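Local coordinates for catechol O-methyltransferase (Niastella koreensis GR20-10, PDB 7CVV), which transfers the methyl group of S-adenosylmethionine to either hydroxyl of catechol-like substrates in a magnesium-dependent reaction, giving meta and para products in equal proportion, at residues Asp22-Ala27 with Ser71-Ala76; Pro37-Ser42 with Gly65-Tyr70; Ile86-Asp91 with Gln112-Lys117. All blocks are in the same frame, centred on the assembly; numbering follows the deposited sequence.

Contact 1: Asp22-Ala27 with Ser71-Ala76. With SAM (S-adenosylmethionine), chain D.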
loop_
_atom_site.group_PDB
_atom_site.type_symbol
_atom_site.label_atom_id
_atom_site.label_comp_id
_atom_site.label_asym_id
_atom_site.label_seq_id
_atom_site.Cartn_x
_atom_site.Cartn_y
_atom_site.Cartn_z
ATOM N N ASP A 22 -24.568 -3.687 -2.273
ATOM C CA ASP A 22 -25.439 -4.865 -2.024
ATOM C C ASP A 22 -24.697 -6.175 -2.323
ATOM O O ASP A 22 -24.697 -7.072 -1.464
ATOM C CB ASP A 22 -26.717 -4.760 -2.854
ATOM C CG ASP A 22 -27.839 -3.962 -2.207
ATOM O OD1 ASP A 22 -27.685 -3.500 -1.032
ATOM O OD2 ASP A 22 -28.884 -3.810 -2.890
ATOM N N ALA A 23 -24.075 -6.305 -3.487
ATOM C CA ALA A 23 -23.331 -7.536 -3.839
ATOM C C ALA A 23 -22.308 -7.861 -2.731
ATOM O O ALA A 23 -22.269 -9.020 -2.317
ATOM C CB ALA A 23 -22.712 -7.417 -5.209
ATOM N N LEU A 24 -21.579 -6.871 -2.198
ATOM C CA LEU A 24 -20.585 -7.065 -1.097
ATOM C C LEU A 24 -21.293 -7.421 0.225
ATOM O O LEU A 24 -20.793 -8.353 0.909
ATOM C CB LEU A 24 -19.691 -5.824 -0.943
ATOM C CG LEU A 24 -18.551 -5.694 -1.953
ATOM C CD1 LEU A 24 -17.833 -4.375 -1.789
ATOM C CD2 LEU A 24 -17.552 -6.824 -1.818
ATOM N N LEU A 25 -22.403 -6.754 0.579
ATOM C CA LEU A 25 -23.161 -7.089 1.823
ATOM C C LEU A 25 -23.676 -8.537 1.743
ATOM O O LEU A 25 -23.701 -9.234 2.793
ATOM C CB LEU A 25 -24.332 -6.125 2.036
ATOM C CG LEU A 25 -23.990 -4.671 2.367
ATOM C CD1 LEU A 25 -25.279 -3.885 2.672
ATOM C CD2 LEU A 25 -22.981 -4.562 3.518
ATOM N N ALA A 26 -24.099 -8.957 0.550
ATOM C CA ALA A 26 -24.635 -10.303 0.252
ATOM C C ALA A 26 -23.537 -11.347 0.420
ATOM O O ALA A 26 -23.787 -12.345 1.092
ATOM C CB ALA A 26 -25.181 -10.346 -1.150
ATOM N N ALA A 27 -22.368 -11.116 -0.178
ATOM C CA ALA A 27 -21.172 -11.969 -0.003
ATOM C C ALA A 27 -20.938 -12.230 1.491
ATOM O O ALA A 27 -20.837 -13.427 1.897
ATOM C CB ALA A 27 -19.975 -11.343 -0.663
ATOM N N SER A 71 -13.293 -10.589 -1.617
ATOM C CA SER A 71 -12.048 -9.952 -2.133
ATOM C C SER A 71 -12.091 -9.917 -3.655
ATOM O O SER A 71 -11.608 -8.949 -4.241
ATOM C CB SER A 71 -10.824 -10.681 -1.677
ATOM O OG SER A 71 -10.913 -12.032 -2.062
ATOM N N THR A 72 -12.652 -10.971 -4.236
ATOM C CA THR A 72 -12.828 -11.175 -5.697
ATOM C C THR A 72 -13.645 -10.009 -6.271
ATOM O O THR A 72 -13.163 -9.395 -7.238
ATOM C CB THR A 72 -13.444 -12.557 -5.953
ATOM O OG1 THR A 72 -12.767 -13.508 -5.123
ATOM C CG2 THR A 72 -13.351 -12.969 -7.404
ATOM N N ILE A 73 -14.795 -9.677 -5.665
ATOM C CA ILE A 73 -15.687 -8.559 -6.118
ATOM C C ILE A 73 -14.916 -7.220 -6.106
ATOM O O ILE A 73 -14.943 -6.547 -7.147
ATOM C CB ILE A 73 -17.000 -8.525 -5.309
ATOM C CG1 ILE A 73 -17.857 -9.766 -5.587
ATOM C CG2 ILE A 73 -17.771 -7.252 -5.582
ATOM C CD1 ILE A 73 -19.004 -9.982 -4.615
ATOM N N TRP A 74 -14.197 -6.873 -5.028
ATOM C CA TRP A 74 -13.405 -5.614 -4.910
ATOM C C TRP A 74 -12.368 -5.513 -6.022
ATOM O O TRP A 74 -12.222 -4.419 -6.570
ATOM C CB TRP A 74 -12.671 -5.495 -3.567
ATOM C CG TRP A 74 -13.509 -5.017 -2.422
ATOM C CD1 TRP A 74 -14.004 -5.778 -1.413
ATOM C CD2 TRP A 74 -13.916 -3.671 -2.146
ATOM N NE1 TRP A 74 -14.727 -5.004 -0.551
ATOM C CE2 TRP A 74 -14.680 -3.706 -0.964
ATOM C CE3 TRP A 74 -13.749 -2.446 -2.796
ATOM C CZ2 TRP A 74 -15.277 -2.573 -0.416
ATOM C CZ3 TRP A 74 -14.335 -1.320 -2.251
ATOM C CH2 TRP A 74 -15.087 -1.382 -1.078
ATOM N N MET A 75 -11.631 -6.588 -6.283
ATOM C CA MET A 75 -10.485 -6.595 -7.228
ATOM C C MET A 75 -10.968 -6.703 -8.684
ATOM O O MET A 75 -10.346 -6.079 -9.579
ATOM C CB MET A 75 -9.560 -7.763 -6.905
ATOM C CG MET A 75 -8.648 -7.492 -5.733
ATOM S SD MET A 75 -7.401 -8.792 -5.632
ATOM C CE MET A 75 -8.470 -10.156 -5.187
ATOM N N ALA A 76 -12.039 -7.455 -8.936
ATOM C CA ALA A 76 -12.623 -7.590 -10.293
ATOM C C ALA A 76 -13.236 -6.246 -10.729
ATOM O O ALA A 76 -13.302 -5.993 -11.963
ATOM C CB ALA A 76 -13.631 -8.710 -10.336
HETATM N N SAM D . -9.630 -13.792 0.135
HETATM C CA SAM D . -11.033 -14.177 0.441
HETATM C C SAM D . -11.833 -12.921 0.832
HETATM O O SAM D . -13.039 -12.884 0.529
HETATM O OXT SAM D . -11.214 -12.015 1.412
HETATM C CB SAM D . -11.058 -15.189 1.593
HETATM C CG SAM D . -10.250 -16.491 1.364
HETATM S SD SAM D . -10.201 -17.383 2.944
HETATM C CE SAM D . -8.925 -16.442 3.789
HETATM C "C5'" SAM D . -9.322 -18.932 2.610
HETATM C "C4'" SAM D . -9.867 -19.765 1.477
HETATM O "O4'" SAM D . -8.784 -20.557 0.935
HETATM C "C3'" SAM D . -10.980 -20.748 1.841
HETATM O "O3'" SAM D . -12.065 -20.587 0.940
HETATM C "C2'" SAM D . -10.324 -22.118 1.652
HETATM O "O2'" SAM D . -11.202 -23.097 1.155
HETATM C "C1'" SAM D . -9.302 -21.805 0.572
HETATM N N9 SAM D . -8.202 -22.749 0.498
HETATM C C8 SAM D . -7.550 -23.321 1.563
HETATM N N7 SAM D . -6.578 -24.122 1.197
HETATM C C5 SAM D . -6.567 -24.051 -0.187
HETATM C C6 SAM D . -5.753 -24.666 -1.152
HETATM N N6 SAM D . -4.773 -25.507 -0.835
HETATM N N1 SAM D . -5.977 -24.360 -2.454
HETATM C C2 SAM D . -6.966 -23.506 -2.739
HETATM N N3 SAM D . -7.816 -22.890 -1.915
HETATM C C4 SAM D . -7.557 -23.199 -0.634
#

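Contact 2: Pro37-Ser42 with Gly65-Tyr70. With SAM (S-adenosylmethionine), chain D.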
loop_
_atom_site.group_PDB
_atom_site.type_symbol
_atom_site.label_atom_id
_atom_site.label_comp_id
_atom_site.label_asym_id
_atom_site.label_seq_id
_atom_site.Cartn_x
_atom_site.Cartn_y
_atom_site.Cartn_z
ATOM N N PRO A 37 -16.530 -19.967 7.421
ATOM C CA PRO A 37 -15.876 -19.094 8.395
ATOM C C PRO A 37 -15.797 -17.631 7.921
ATOM O O PRO A 37 -15.609 -17.395 6.743
ATOM C CB PRO A 37 -14.482 -19.714 8.567
ATOM C CG PRO A 37 -14.241 -20.508 7.286
ATOM C CD PRO A 37 -15.610 -20.923 6.785
ATOM N N ALA A 38 -15.988 -16.688 8.847
ATOM C CA ALA A 38 -15.930 -15.228 8.618
ATOM C C ALA A 38 -14.452 -14.789 8.579
ATOM O O ALA A 38 -14.002 -14.163 9.544
ATOM C CB ALA A 38 -16.709 -14.513 9.698
ATOM N N ILE A 39 -13.729 -15.123 7.505
ATOM C CA ILE A 39 -12.252 -14.922 7.415
ATOM C C ILE A 39 -11.926 -14.166 6.119
ATOM O O ILE A 39 -10.792 -14.336 5.583
ATOM C CB ILE A 39 -11.494 -16.263 7.531
ATOM C CG1 ILE A 39 -11.886 -17.244 6.415
ATOM C CG2 ILE A 39 -11.695 -16.843 8.921
ATOM C CD1 ILE A 39 -10.968 -18.428 6.273
ATOM N N SER A 40 -12.858 -13.325 5.665
ATOM C CA SER A 40 -12.682 -12.481 4.458
ATOM C C SER A 40 -11.847 -11.237 4.808
ATOM O O SER A 40 -11.707 -10.916 6.017
ATOM C CB SER A 40 -14.010 -12.131 3.833
ATOM O OG SER A 40 -14.559 -10.949 4.396
ATOM N N VAL A 41 -11.305 -10.557 3.793
ATOM C CA VAL A 41 -10.718 -9.198 3.970
ATOM C C VAL A 41 -11.822 -8.272 4.481
ATOM O O VAL A 41 -12.985 -8.605 4.313
ATOM C CB VAL A 41 -10.081 -8.646 2.682
ATOM C CG1 VAL A 41 -8.985 -9.574 2.189
ATOM C CG2 VAL A 41 -11.111 -8.355 1.585
ATOM N N SER A 42 -11.451 -7.158 5.097
ATOM C CA SER A 42 -12.376 -6.085 5.554
ATOM C C SER A 42 -12.714 -5.222 4.343
ATOM O O SER A 42 -11.988 -5.281 3.350
ATOM C CB SER A 42 -11.723 -5.264 6.618
ATOM O OG SER A 42 -10.803 -4.378 6.009
ATOM N N GLY A 65 -7.561 -18.524 -3.136
ATOM C CA GLY A 65 -8.454 -18.492 -1.974
ATOM C C GLY A 65 -9.587 -17.531 -2.235
ATOM O O GLY A 65 -9.384 -16.318 -2.038
ATOM N N THR A 66 -10.708 -18.073 -2.716
ATOM C CA THR A 66 -11.932 -17.340 -3.133
ATOM C C THR A 66 -12.825 -17.082 -1.912
ATOM O O THR A 66 -13.226 -15.923 -1.731
ATOM C CB THR A 66 -12.636 -18.130 -4.246
ATOM O OG1 THR A 66 -11.626 -18.560 -5.169
ATOM C CG2 THR A 66 -13.683 -17.325 -4.978
ATOM N N LEU A 67 -13.084 -18.117 -1.099
ATOM C CA LEU A 67 -14.129 -18.160 -0.044
ATOM C C LEU A 67 -15.478 -17.786 -0.678
ATOM O O LEU A 67 -15.843 -18.434 -1.659
ATOM C CB LEU A 67 -13.711 -17.238 1.101
ATOM C CG LEU A 67 -14.425 -17.496 2.437
ATOM C CD1 LEU A 67 -13.923 -18.778 3.104
ATOM C CD2 LEU A 67 -14.261 -16.323 3.380
ATOM N N ALA A 68 -16.195 -16.770 -0.194
ATOM C CA ALA A 68 -17.501 -16.357 -0.763
ATOM C C ALA A 68 -17.292 -15.352 -1.900
ATOM O O ALA A 68 -18.305 -14.879 -2.455
ATOM C CB ALA A 68 -18.394 -15.790 0.310
ATOM N N GLY A 69 -16.032 -15.037 -2.219
ATOM C CA GLY A 69 -15.653 -14.087 -3.282
ATOM C C GLY A 69 -15.800 -12.629 -2.885
ATOM O O GLY A 69 -15.979 -11.808 -3.778
ATOM N N TYR A 70 -15.674 -12.281 -1.609
ATOM C CA TYR A 70 -15.694 -10.871 -1.139
ATOM C C TYR A 70 -14.521 -10.099 -1.786
ATOM O O TYR A 70 -14.756 -9.092 -2.488
ATOM C CB TYR A 70 -15.709 -10.848 0.388
ATOM C CG TYR A 70 -15.823 -9.474 0.985
ATOM C CD1 TYR A 70 -14.692 -8.719 1.244
ATOM C CD2 TYR A 70 -17.056 -8.930 1.294
ATOM C CE1 TYR A 70 -14.773 -7.450 1.781
ATOM C CE2 TYR A 70 -17.157 -7.665 1.840
ATOM C CZ TYR A 70 -16.017 -6.918 2.069
ATOM O OH TYR A 70 -16.140 -5.660 2.596
HETATM N N SAM D . -9.630 -13.792 0.135
HETATM C CA SAM D . -11.033 -14.177 0.441
HETATM C C SAM D . -11.833 -12.921 0.832
HETATM O O SAM D . -13.039 -12.884 0.529
HETATM O OXT SAM D . -11.214 -12.015 1.412
HETATM C CB SAM D . -11.058 -15.189 1.593
HETATM C CG SAM D . -10.250 -16.491 1.364
HETATM S SD SAM D . -10.201 -17.383 2.944
HETATM C CE SAM D . -8.925 -16.442 3.789
HETATM C "C5'" SAM D . -9.322 -18.932 2.610
HETATM C "C4'" SAM D . -9.867 -19.765 1.477
HETATM O "O4'" SAM D . -8.784 -20.557 0.935
HETATM C "C3'" SAM D . -10.980 -20.748 1.841
HETATM O "O3'" SAM D . -12.065 -20.587 0.940
HETATM C "C2'" SAM D . -10.324 -22.118 1.652
HETATM O "O2'" SAM D . -11.202 -23.097 1.155
HETATM C "C1'" SAM D . -9.302 -21.805 0.572
HETATM N N9 SAM D . -8.202 -22.749 0.498
HETATM C C8 SAM D . -7.550 -23.321 1.563
HETATM N N7 SAM D . -6.578 -24.122 1.197
HETATM C C5 SAM D . -6.567 -24.051 -0.187
HETATM C C6 SAM D . -5.753 -24.666 -1.152
HETATM N N6 SAM D . -4.773 -25.507 -0.835
HETATM N N1 SAM D . -5.977 -24.360 -2.454
HETATM C C2 SAM D . -6.966 -23.506 -2.739
HETATM N N3 SAM D . -7.816 -22.890 -1.915
HETATM C C4 SAM D . -7.557 -23.199 -0.634
#

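Contact 3: Ile86-Asp91 with Gln112-Lys117. With SAM (S-adenosylmethionine), chain D.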
loop_
_atom_site.group_PDB
_atom_site.type_symbol
_atom_site.label_atom_id
_atom_site.label_comp_id
_atom_site.label_asym_id
_atom_site.label_seq_id
_atom_site.Cartn_x
_atom_site.Cartn_y
_atom_site.Cartn_z
ATOM N N ILE A 86 -8.906 -14.766 -12.478
ATOM C CA ILE A 86 -8.944 -16.223 -12.213
ATOM C C ILE A 86 -8.614 -16.436 -10.736
ATOM O O ILE A 86 -7.497 -16.085 -10.331
ATOM C CB ILE A 86 -7.990 -16.954 -13.170
ATOM C CG1 ILE A 86 -8.272 -16.548 -14.620
ATOM C CG2 ILE A 86 -8.076 -18.462 -12.962
ATOM C CD1 ILE A 86 -7.237 -17.039 -15.591
ATOM N N THR A 87 -9.580 -16.994 -9.994
ATOM C CA THR A 87 -9.537 -17.233 -8.534
ATOM C C THR A 87 -9.601 -18.743 -8.268
ATOM O O THR A 87 -10.497 -19.379 -8.821
ATOM C CB THR A 87 -10.652 -16.442 -7.836
ATOM O OG1 THR A 87 -10.503 -16.684 -6.433
ATOM C CG2 THR A 87 -12.050 -16.789 -8.304
ATOM N N LEU A 88 -8.692 -19.279 -7.441
ATOM C CA LEU A 88 -8.589 -20.735 -7.127
ATOM C C LEU A 88 -9.192 -21.015 -5.737
ATOM O O LEU A 88 -8.959 -20.191 -4.796
ATOM C CB LEU A 88 -7.125 -21.187 -7.220
ATOM C CG LEU A 88 -6.355 -20.627 -8.417
ATOM C CD1 LEU A 88 -4.982 -21.270 -8.581
ATOM C CD2 LEU A 88 -7.170 -20.768 -9.697
ATOM N N GLU A 89 -9.938 -22.127 -5.623
ATOM C CA GLU A 89 -10.695 -22.531 -4.404
ATOM C C GLU A 89 -10.730 -24.064 -4.278
ATOM O O GLU A 89 -11.305 -24.722 -5.156
ATOM C CB GLU A 89 -12.111 -21.949 -4.454
ATOM C CG GLU A 89 -12.956 -22.308 -3.252
ATOM C CD GLU A 89 -12.255 -22.099 -1.912
ATOM O OE1 GLU A 89 -11.780 -20.962 -1.651
ATOM O OE2 GLU A 89 -12.168 -23.076 -1.131
ATOM N N TYR A 90 -10.167 -24.610 -3.199
ATOM C CA TYR A 90 -10.130 -26.070 -2.935
ATOM C C TYR A 90 -11.554 -26.588 -2.680
ATOM O O TYR A 90 -11.874 -27.720 -3.017
ATOM C CB TYR A 90 -9.205 -26.343 -1.752
ATOM C CG TYR A 90 -9.227 -27.752 -1.217
ATOM C CD1 TYR A 90 -8.523 -28.771 -1.848
ATOM C CD2 TYR A 90 -9.895 -28.049 -0.038
ATOM C CE1 TYR A 90 -8.499 -30.060 -1.337
ATOM C CE2 TYR A 90 -9.882 -29.332 0.486
ATOM C CZ TYR A 90 -9.184 -30.337 -0.163
ATOM O OH TYR A 90 -9.197 -31.596 0.359
ATOM N N ASP A 91 -12.391 -25.752 -2.084
ATOM C CA ASP A 91 -13.666 -26.172 -1.460
ATOM C C ASP A 91 -14.813 -25.925 -2.441
ATOM O O ASP A 91 -15.126 -24.790 -2.789
ATOM C CB ASP A 91 -13.819 -25.493 -0.099
ATOM C CG ASP A 91 -14.913 -26.140 0.719
ATOM O OD1 ASP A 91 -16.000 -26.406 0.146
ATOM O OD2 ASP A 91 -14.649 -26.425 1.888
ATOM N N GLN A 112 -13.450 -16.011 -13.465
ATOM C CA GLN A 112 -13.504 -17.489 -13.595
ATOM C C GLN A 112 -12.969 -18.131 -12.304
ATOM O O GLN A 112 -11.812 -17.825 -11.922
ATOM C CB GLN A 112 -12.703 -17.903 -14.822
ATOM C CG GLN A 112 -12.752 -19.386 -15.117
ATOM C CD GLN A 112 -11.796 -19.700 -16.237
ATOM O OE1 GLN A 112 -10.590 -19.836 -16.036
ATOM N NE2 GLN A 112 -12.332 -19.775 -17.439
ATOM N N ILE A 113 -13.787 -18.985 -11.673
ATOM C CA ILE A 113 -13.447 -19.809 -10.478
ATOM C C ILE A 113 -12.971 -21.191 -10.946
ATOM O O ILE A 113 -13.759 -21.895 -11.536
ATOM C CB ILE A 113 -14.669 -19.894 -9.532
ATOM C CG1 ILE A 113 -15.148 -18.502 -9.090
ATOM C CG2 ILE A 113 -14.364 -20.785 -8.335
ATOM C CD1 ILE A 113 -16.589 -18.438 -8.636
ATOM N N ARG A 114 -11.723 -21.571 -10.675
ATOM C CA ARG A 114 -11.235 -22.973 -10.835
ATOM C C ARG A 114 -11.241 -23.678 -9.467
ATOM O O ARG A 114 -10.574 -23.188 -8.546
ATOM C CB ARG A 114 -9.850 -22.985 -11.490
ATOM C CG ARG A 114 -9.743 -22.048 -12.685
ATOM C CD ARG A 114 -9.052 -22.673 -13.883
ATOM N NE ARG A 114 -9.191 -21.857 -15.092
ATOM C CZ ARG A 114 -8.357 -21.886 -16.130
ATOM N NH1 ARG A 114 -7.307 -22.695 -16.109
ATOM N NH2 ARG A 114 -8.567 -21.103 -17.176
ATOM N N THR A 115 -11.986 -24.778 -9.340
ATOM C CA THR A 115 -12.049 -25.642 -8.126
ATOM C C THR A 115 -10.878 -26.624 -8.143
ATOM O O THR A 115 -10.574 -27.110 -9.217
ATOM C CB THR A 115 -13.379 -26.389 -8.062
ATOM O OG1 THR A 115 -14.411 -25.444 -8.345
ATOM C CG2 THR A 115 -13.621 -27.028 -6.713
ATOM N N GLY A 116 -10.238 -26.878 -7.004
ATOM C CA GLY A 116 -9.077 -27.786 -6.897
ATOM C C GLY A 116 -7.973 -27.186 -6.041
ATOM O O GLY A 116 -8.099 -25.996 -5.684
ATOM N N LYS A 117 -6.938 -27.969 -5.714
ATOM C CA LYS A 117 -5.770 -27.476 -4.946
ATOM C C LYS A 117 -5.027 -26.478 -5.829
ATOM O O LYS A 117 -4.860 -26.757 -7.021
ATOM C CB LYS A 117 -4.827 -28.596 -4.503
ATOM C CG LYS A 117 -5.310 -29.391 -3.303
ATOM C CD LYS A 117 -4.860 -30.841 -3.279
ATOM C CE LYS A 117 -3.490 -31.034 -2.658
ATOM N NZ LYS A 117 -3.105 -32.467 -2.641
HETATM N N SAM D . -9.630 -13.792 0.135
HETATM C CA SAM D . -11.033 -14.177 0.441
HETATM C C SAM D . -11.833 -12.921 0.832
HETATM O O SAM D . -13.039 -12.884 0.529
HETATM O OXT SAM D . -11.214 -12.015 1.412
HETATM C CB SAM D . -11.058 -15.189 1.593
HETATM C CG SAM D . -10.250 -16.491 1.364
HETATM S SD SAM D . -10.201 -17.383 2.944
HETATM C CE SAM D . -8.925 -16.442 3.789
HETATM C "C5'" SAM D . -9.322 -18.932 2.610
HETATM C "C4'" SAM D . -9.867 -19.765 1.477
HETATM O "O4'" SAM D . -8.784 -20.557 0.935
HETATM C "C3'" SAM D . -10.980 -20.748 1.841
HETATM O "O3'" SAM D . -12.065 -20.587 0.940
HETATM C "C2'" SAM D . -10.324 -22.118 1.652
HETATM O "O2'" SAM D . -11.202 -23.097 1.155
HETATM C "C1'" SAM D . -9.302 -21.805 0.572
HETATM N N9 SAM D . -8.202 -22.749 0.498
HETATM C C8 SAM D . -7.550 -23.321 1.563
HETATM N N7 SAM D . -6.578 -24.122 1.197
HETATM C C5 SAM D . -6.567 -24.051 -0.187
HETATM C C6 SAM D . -5.753 -24.666 -1.152
HETATM N N6 SAM D . -4.773 -25.507 -0.835
HETATM N N1 SAM D . -5.977 -24.360 -2.454
HETATM C C2 SAM D . -6.966 -23.506 -2.739
HETATM N N3 SAM D . -7.816 -22.890 -1.915
HETATM C C4 SAM D . -7.557 -23.199 -0.634
#

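Contact 1: Asp22-Ala27 with Ser71-Ala76
Ala23 begins the contact with its backbone: its carbonyl O meets the CD1 methyl of Ile73 at 4.1 Å, a van der Waals contact of a polar atom with a methyl, while its own CB points toward helix 70-76. Leu24 follows and does most of the packing. With CG anti to the carbonyl carbon (chi1 -79°), both its methyls reach the second helix. CD1 goes to the Trp74 indole alone, over one face, 3.1 Å above the ring plane and off-centre near its border, with CE2 of Trp74 its nearest ring atom; the two side chains are nearly perpendicular. CD2 lies between Trp74 NE1 (3.6 Å) and Ile73 CG2 (3.8 Å), and here leucine and isoleucine pass antiparallel. One turn later, Ala27 offers its CB to Ile73 CD1 at 4.3 Å, so that the isoleucine chain runs beside Ala23, Leu24 and Ala27 in turn. The two helical segments are nearly antiparallel (158°), their axes 10.2 Å apart. Ile102 of helix 92-103 also packs on Ile73, and the Tyr70 ring meets that of Trp74.

Ser71, first residue of 71-76, has its CB pointing away from helix 22-33 and serves the cofactor. Its backbone N donates to the carboxylate O of S-adenosylmethionine (3.2 Å), and its OG accepts from the methionine N (3.1 Å) while also hydrogen-bonded to Glu63. The chemistry is thus divided by helix face: dispersion and shape hold the outer helix against one side, while the polar N-terminal turn, whose dipole would probably steady a carboxylate, grips the amino acid end of the cofactor.

Contact 2: Pro37-Ser42 with Gly65-Tyr70
Leu67 and Tyr70 of one irregular loop meet Pro37-Val41 of another, with the methionine end of S-adenosylmethionine held between the two. Val41 N donates a nearly straight bond to the carboxylate OXT (2.8 Å, 169°), and Gly65 O receives a weak bond from the methionine N. Leu67 is the second residue of the type II' turn Thr66-Gly69. Its CD2 reaches Pro37 O and, at 4.0 Å, Ile39 CG1, while CD1 meets the ribose O3' and CB the methionine CB. With Tyr70 CG anti to the backbone N (chi1 -176°) the ring reaches toward the other loop, Val41 CG2 meeting its edge in plane, 3.6 Å from CD1, and Ser40 OG sitting over one face. Ser40 OG is committed to Val41 O (2.8 Å). A serine in place of Tyr70 would probably open a gap beside Val41 and Ser40 and leave the loop freer to shift off the carboxylate. Gly65, its angles suited to glycine, belongs to the glycine-containing loop after the first strand of class I methyltransferases. Thus one amide, Val41 N, and one weakly bonded carbonyl, Gly65 O, hold the charged methionine end, while Ile39 sets CD1 3.6 Å from SD and its carbonyl O facing the transferable methyl CE.

Contact 3: Ile86-Asp91 with Gln112-Lys117
Strands 86-89 and 112-115 run parallel at 27°, their axes 4.9 Å apart, with Thr87 N and Glu89 N donating to Gln112 O and Arg114 O, and Arg114 N and Gly116 N donating back to Thr87 O and Glu89 O. The bond from Gly116 N to Glu89 O (3.0 Å) arrives from above that carbonyl's plane, as the chain begins to leave the sheet. On the face of Ile86, Leu88 and Arg114, the arginine's aliphatic stem is the meeting ground: Leu88 CD2 lies alongside its CB at 3.9 Å, and Ile86 CG2 nears its CG. Its bent chain then brings NE and NH2 side-on to one atom, Gln112 OE1, which stands in the guanidinium plane; NH2 also makes a salt bridge to Glu128. On the other face, Thr87 CG2 packs beside Ile113 CG1 at 3.6 Å, both pointing the same way, while Thr87 OG1 is bonded to Thr66 and Glu63.

The strands belong to a beta-alpha-beta unit closed by helix 92-103, part of the Rossmann-like methyltransferase fold, whose second strand ends in an acidic residue that takes the ribose. That residue is Glu89. CG anti to the backbone N (chi1 -180°) and a bend at chi2 swing its carboxylate away from strand 112-115, so that OE1 receives O3' of S-adenosylmethionine at 2.6 Å and OE2 receives O2'. The amides of Thr66 and Leu67 also donate to OE1, and Asp91 N to the anti side of OE2, which probably fixes the carboxylate's rotation. Past the strand ends, Tyr90 CB rests near the adenine C4, and its ring lies alongside the Lys117 stem, obliquely, Tyr90 CD1 to Lys117 CG 3.6 Å.

Contact 1 is wholly buried and apolar across its two helices, whereas contacts 2 and 3 are partly buried and reach the surface at some residues. Helix 70-76 serves both of the first two: contact 1 through Ile73 and Trp74, contact 2 through its first residue, Tyr70, whose O packs on Leu24 CD2. Contact 2 is nested within the loop closed by contact 1. Contact 3, later in sequence, is the one built on backbone hydrogen bonds between strands; probable hydrogen bonds Gly65 N to Leu88 O and Thr66 OG1 with Thr87 OG1 join it to contact 2. All three touch the cofactor: contacts 1 and 2 at its methionine end, 65-70 also along the ribose, and 86-91 at the ribose hydroxyls and adenine.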